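Local coordinates for protein alpha-L-rhamnosidase (Aspergillus terreus, PDB 6GSZ) that probably hydrolyses alpha-L-rhamnosides, releasing the alpha-L-rhamnose residue at the non-reducing end of the sugar chain, at residues Q334-W339 with A419-S424; W571-F576 with V601-L606. All coordinates share one frame; numbering follows the deposited sequence. Where two conformers were deposited one is given.

Interaction 1 of 2, residues Q334-W339 with A419-S424; sequences QNLVGW and AIVVHS. With ACT (acetate ion), chain B.
The indole of Trp339 carries Val422 on one face: methyl CG2 sits 3.6 Å from the centroid of the Trp339 six-membered ring and only 7° off its normal, a CH-pi contact at about a right angle between the side chains. Ile420 approaches the pyrrole part obliquely, its CB 3.9 Å from Trp339 NE1, while that N-H is taken by Glu390. With CG set between the backbone N and the carbonyl carbon (chi1 53°), the indole folds back over the neighbouring strand. The imidazole of His423 meets an acetate, probably from the crystallisation liquor, at its edge: His423 NE2 donates to acetate O at 2.8 Å. Its other nitrogen, ND1, donates to Ser424 O from above the carbonyl plane.

Antiparallel strand pairing underlies the side chains. Trp339 and Ile420 form a hydrogen-bonded pair, with Ile420 N to Trp339 O at 2.8 Å and Trp339 N to Ile420 O at 3.1 Å; Val422 N adds a third bond to Val337 O at 2.9 Å. At Gly338 the chain turns a corner between two sheets; a beta carbon there would run into Ile420 O, which Gly338 CA approaches to 3.3 Å, so glycine suits the corner. Before it, Leu336 CD2 packs on the small methyl of Ala419, and Trp448 of helix 437-453 also touches the leucine.

Three main-chain bonds thus satisfy N-H and C=O groups in a buried place, with mainly apolar side chains packed around them, whereas His423, with an acceptor at each ring nitrogen, is probably protonated beside the anion.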
# COMPACT_ATOMS: atom_id res chain seq x y z
N GLN A 334 -17.85 -3.13 -9.91
CA GLN A 334 -16.42 -3.06 -9.60
C GLN A 334 -16.21 -3.95 -8.38
O GLN A 334 -16.99 -3.85 -7.44
CB GLN A 334 -16.00 -1.62 -9.30
CG GLN A 334 -14.57 -1.51 -8.79
CD GLN A 334 -13.51 -1.91 -9.80
OE1 GLN A 334 -13.53 -1.44 -10.96
NE2 GLN A 334 -12.58 -2.77 -9.36
N ASN A 335 -15.15 -4.76 -8.41
CA ASN A 335 -14.71 -5.51 -7.26
C ASN A 335 -13.89 -4.55 -6.40
O ASN A 335 -12.77 -4.16 -6.79
CB ASN A 335 -13.89 -6.73 -7.70
CG ASN A 335 -13.54 -7.68 -6.59
OD1 ASN A 335 -14.22 -7.70 -5.55
ND2 ASN A 335 -12.55 -8.53 -6.79
N LEU A 336 -14.47 -4.11 -5.30
CA LEU A 336 -13.94 -3.07 -4.46
C LEU A 336 -13.71 -3.59 -3.05
O LEU A 336 -14.11 -4.70 -2.69
CB LEU A 336 -14.82 -1.82 -4.50
CG LEU A 336 -16.30 -2.01 -4.19
CD1 LEU A 336 -16.51 -1.97 -2.72
CD2 LEU A 336 -17.13 -0.91 -4.85
N VAL A 337 -13.07 -2.75 -2.25
CA VAL A 337 -12.70 -3.08 -0.88
C VAL A 337 -13.18 -1.96 0.04
O VAL A 337 -12.89 -0.80 -0.20
CB VAL A 337 -11.18 -3.33 -0.72
CG1 VAL A 337 -10.82 -3.59 0.72
CG2 VAL A 337 -10.78 -4.51 -1.58
N GLY A 338 -13.97 -2.36 1.05
CA GLY A 338 -14.56 -1.46 2.02
C GLY A 338 -15.84 -2.09 2.57
O GLY A 338 -15.79 -3.17 3.09
N TRP A 339 -16.95 -1.38 2.43
CA TRP A 339 -18.19 -1.83 3.07
C TRP A 339 -19.36 -1.04 2.48
O TRP A 339 -19.17 -0.18 1.63
CB TRP A 339 -18.11 -1.68 4.58
CG TRP A 339 -17.72 -0.34 5.09
CD1 TRP A 339 -18.43 0.82 5.08
CD2 TRP A 339 -16.47 -0.03 5.71
NE1 TRP A 339 -17.73 1.83 5.67
CE2 TRP A 339 -16.52 1.33 6.07
CE3 TRP A 339 -15.32 -0.77 6.01
CZ2 TRP A 339 -15.51 1.94 6.78
CZ3 TRP A 339 -14.30 -0.15 6.70
CH2 TRP A 339 -14.41 1.17 7.08
N ALA A 419 -21.67 1.79 -1.90
CA ALA A 419 -20.43 1.18 -1.44
C ALA A 419 -19.46 2.29 -1.05
O ALA A 419 -19.39 3.33 -1.71
CB ALA A 419 -19.82 0.25 -2.45
N ILE A 420 -18.69 2.00 -0.01
CA ILE A 420 -17.66 2.88 0.48
C ILE A 420 -16.34 2.18 0.22
O ILE A 420 -16.12 1.09 0.69
CB ILE A 420 -17.85 3.18 1.97
CG1 ILE A 420 -19.27 3.64 2.30
CG2 ILE A 420 -16.79 4.16 2.47
CD1 ILE A 420 -19.72 4.91 1.63
N VAL A 421 -15.47 2.86 -0.53
CA VAL A 421 -14.14 2.40 -0.91
C VAL A 421 -13.15 2.85 0.16
O VAL A 421 -13.07 4.04 0.42
CB VAL A 421 -13.73 2.90 -2.29
CG1 VAL A 421 -12.33 2.35 -2.64
CG2 VAL A 421 -14.78 2.51 -3.35
N VAL A 422 -12.47 1.87 0.80
CA VAL A 422 -11.65 2.12 1.98
C VAL A 422 -10.24 1.58 1.71
O VAL A 422 -10.10 0.44 1.33
CB VAL A 422 -12.30 1.45 3.20
CG1 VAL A 422 -11.45 1.62 4.45
CG2 VAL A 422 -13.72 1.92 3.47
N HIS A 423 -9.23 2.43 1.97
CA HIS A 423 -7.84 2.00 1.87
C HIS A 423 -6.93 3.07 2.47
O HIS A 423 -7.39 4.19 2.79
CB HIS A 423 -7.39 1.66 0.43
CG HIS A 423 -7.54 2.74 -0.59
ND1 HIS A 423 -6.60 3.75 -0.73
CD2 HIS A 423 -8.49 2.96 -1.53
CE1 HIS A 423 -6.98 4.55 -1.75
NE2 HIS A 423 -8.12 4.08 -2.29
N SER A 424 -5.63 2.73 2.55
CA SER A 424 -4.64 3.72 2.97
C SER A 424 -4.63 4.89 1.98
O SER A 424 -4.47 4.68 0.76
CB SER A 424 -3.27 3.07 3.08
OG SER A 424 -3.26 2.16 4.18
C ACT B . -10.42 5.81 -5.03
O ACT B . -9.50 5.20 -4.39
OXT ACT B . -11.49 5.27 -5.50
CH3 ACT B . -10.21 7.29 -5.28

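Interaction 2 of 2, residues W571-F576 with V601-L606; sequences WDRSTF and VSDAYL
Trp571 and Arg573 tie a turn-forming loop to helix 598-619 of the catalytic (alpha/alpha)6 barrel by closing on one helical carboxylate, that of Asp603. The backbone N of Trp571 donates to Asp603 OD1 at 2.9 Å, nearly straight at 164°. Arg573 takes the other oxygen end-on, both NH1 and NH2 lying 2.9 Å from Asp603 OD2 in a salt bridge, with the guanidinium and carboxylate planes nearly coplanar; NH1 adds a weak bond to OD1. A bend at chi2 (87°) turns the arginine chain back, so that NH1 also reaches Trp571 O at 2.8 Å, on a lone pair in the carbonyl plane. Trp644 NE1 of helix 623-644 is a further donor to Asp603 OD2. With so many donors around it, the aspartate is probably held firmly as the anion.

The indole of Trp571 packs against the helix. Ser602 CB covers one face, 3.9 Å from the centroid of the five-membered ring and 26° off its normal; Asp603 OD1 stands at the ring's edge, and the beta carbon of Leu606, one helical turn on from Ser602, approaches obliquely. Serine suits this spot because it is small enough to let the flat ring settle close, while its OG is bonded to Lys598 O one turn back.

The loop keeps its own shape. Asp572 OD1 accepts from Ser574 N at 2.7 Å and from Ser574 OG, and Thr575 OG1 bonds to Asp572 O. Phe576, beyond the turn, stacks edge-to-face on Trp578, which lines the pocket holding the bound glucose. Asp572 to Thr575 thus combine an Asx turn with a type I beta turn, in a loop linking helices of the six-hairpin glycosidase barrel.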
# COMPACT_ATOMS: atom_id res chain seq x y z
N TRP A 571 21.86 -21.79 -2.48
CA TRP A 571 20.87 -22.25 -1.54
C TRP A 571 21.07 -23.72 -1.18
O TRP A 571 21.32 -24.56 -2.02
CB TRP A 571 19.46 -22.04 -2.08
CG TRP A 571 18.85 -20.69 -1.82
CD1 TRP A 571 18.82 -19.62 -2.65
CD2 TRP A 571 18.17 -20.27 -0.63
NE1 TRP A 571 18.19 -18.57 -2.09
CE2 TRP A 571 17.74 -18.94 -0.84
CE3 TRP A 571 17.82 -20.91 0.56
CZ2 TRP A 571 17.01 -18.24 0.11
CZ3 TRP A 571 17.13 -20.20 1.52
CH2 TRP A 571 16.71 -18.89 1.29
N ASP A 572 20.82 -24.02 0.09
CA ASP A 572 20.72 -25.40 0.57
C ASP A 572 19.54 -26.08 -0.14
O ASP A 572 18.42 -25.54 -0.17
CB ASP A 572 20.57 -25.39 2.09
CG ASP A 572 20.34 -26.73 2.75
OD1 ASP A 572 19.63 -27.57 2.19
OD2 ASP A 572 20.85 -26.86 3.85
N ARG A 573 19.81 -27.21 -0.79
CA ARG A 573 18.83 -27.86 -1.66
C ARG A 573 17.83 -28.73 -0.87
O ARG A 573 17.07 -29.48 -1.50
CB ARG A 573 19.51 -28.63 -2.80
CG ARG A 573 20.06 -27.74 -3.91
CD ARG A 573 21.44 -27.23 -3.67
NE ARG A 573 21.97 -26.78 -4.95
CZ ARG A 573 21.85 -25.55 -5.46
NH1 ARG A 573 21.22 -24.60 -4.78
NH2 ARG A 573 22.39 -25.27 -6.65
N SER A 574 17.84 -28.65 0.47
CA SER A 574 16.82 -29.34 1.27
C SER A 574 15.78 -28.35 1.81
O SER A 574 14.90 -28.75 2.58
CB SER A 574 17.48 -30.10 2.37
OG SER A 574 18.00 -29.24 3.39
N THR A 575 15.86 -27.08 1.42
CA THR A 575 14.95 -26.09 1.95
C THR A 575 13.62 -26.03 1.20
O THR A 575 13.53 -26.14 0.01
CB THR A 575 15.57 -24.69 1.89
OG1 THR A 575 16.07 -24.38 0.59
CG2 THR A 575 16.69 -24.53 2.90
N PHE A 576 12.53 -25.83 1.96
CA PHE A 576 11.27 -25.43 1.41
C PHE A 576 11.46 -24.15 0.59
O PHE A 576 12.12 -23.19 1.07
CB PHE A 576 10.25 -25.23 2.53
CG PHE A 576 8.97 -24.64 2.00
CD1 PHE A 576 8.07 -25.43 1.30
CD2 PHE A 576 8.74 -23.29 2.06
CE1 PHE A 576 6.93 -24.88 0.74
CE2 PHE A 576 7.61 -22.73 1.49
CZ PHE A 576 6.71 -23.52 0.81
N VAL A 601 15.45 -21.22 -9.45
CA VAL A 601 14.77 -19.95 -9.16
C VAL A 601 15.40 -19.27 -7.95
O VAL A 601 15.71 -18.06 -7.97
CB VAL A 601 13.25 -20.14 -8.97
CG1 VAL A 601 12.55 -18.90 -8.45
CG2 VAL A 601 12.58 -20.58 -10.26
N SER A 602 15.56 -20.04 -6.87
CA SER A 602 16.08 -19.49 -5.63
C SER A 602 17.50 -18.92 -5.78
O SER A 602 17.84 -17.87 -5.24
CB SER A 602 16.01 -20.54 -4.53
OG SER A 602 14.66 -20.88 -4.20
N ASP A 603 18.35 -19.69 -6.46
CA ASP A 603 19.72 -19.26 -6.66
C ASP A 603 19.79 -18.01 -7.53
O ASP A 603 20.64 -17.12 -7.25
CB ASP A 603 20.53 -20.38 -7.31
CG ASP A 603 20.86 -21.54 -6.38
OD1 ASP A 603 20.69 -21.39 -5.13
OD2 ASP A 603 21.31 -22.61 -6.91
N ALA A 604 18.89 -17.92 -8.52
CA ALA A 604 18.85 -16.70 -9.35
C ALA A 604 18.54 -15.48 -8.46
O ALA A 604 19.22 -14.45 -8.56
CB ALA A 604 17.86 -16.83 -10.46
N TYR A 605 17.53 -15.64 -7.57
CA TYR A 605 17.18 -14.55 -6.68
C TYR A 605 18.25 -14.26 -5.60
O TYR A 605 18.40 -13.10 -5.17
CB TYR A 605 15.80 -14.77 -6.06
CG TYR A 605 14.69 -14.23 -6.90
CD1 TYR A 605 14.13 -14.99 -7.93
CD2 TYR A 605 14.21 -12.95 -6.71
CE1 TYR A 605 13.08 -14.51 -8.70
CE2 TYR A 605 13.17 -12.45 -7.49
CZ TYR A 605 12.61 -13.22 -8.49
OH TYR A 605 11.58 -12.70 -9.26
N LEU A 606 19.03 -15.28 -5.20
CA LEU A 606 20.18 -15.06 -4.31
C LEU A 606 21.20 -14.16 -5.00
O LEU A 606 21.71 -13.23 -4.38
CB LEU A 606 20.78 -16.41 -3.89
CG LEU A 606 22.21 -16.36 -3.35
CD1 LEU A 606 22.30 -15.54 -2.09
CD2 LEU A 606 22.76 -17.76 -3.13

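In the fold
Both contacts are buried, but they sit in different domains and hold different elements. Interaction 1, its centre about 14 Å from the centre of the chain, joins beta strands in the concanavalin-like region, where a corner between two sheets is closed by main-chain pairing and apolar packing. Interaction 2 lies further out, its centre about 28 Å from that of the chain, in the all-helical barrel; there a loop meets a helix whose N-H and C=O groups are largely engaged within it, and a side-chain carboxylate receives the loop's backbone N-H and its arginine, which is partly exposed. Their nearest atoms are about 25 Å apart. Each still places a tryptophan face against an aliphatic carbon.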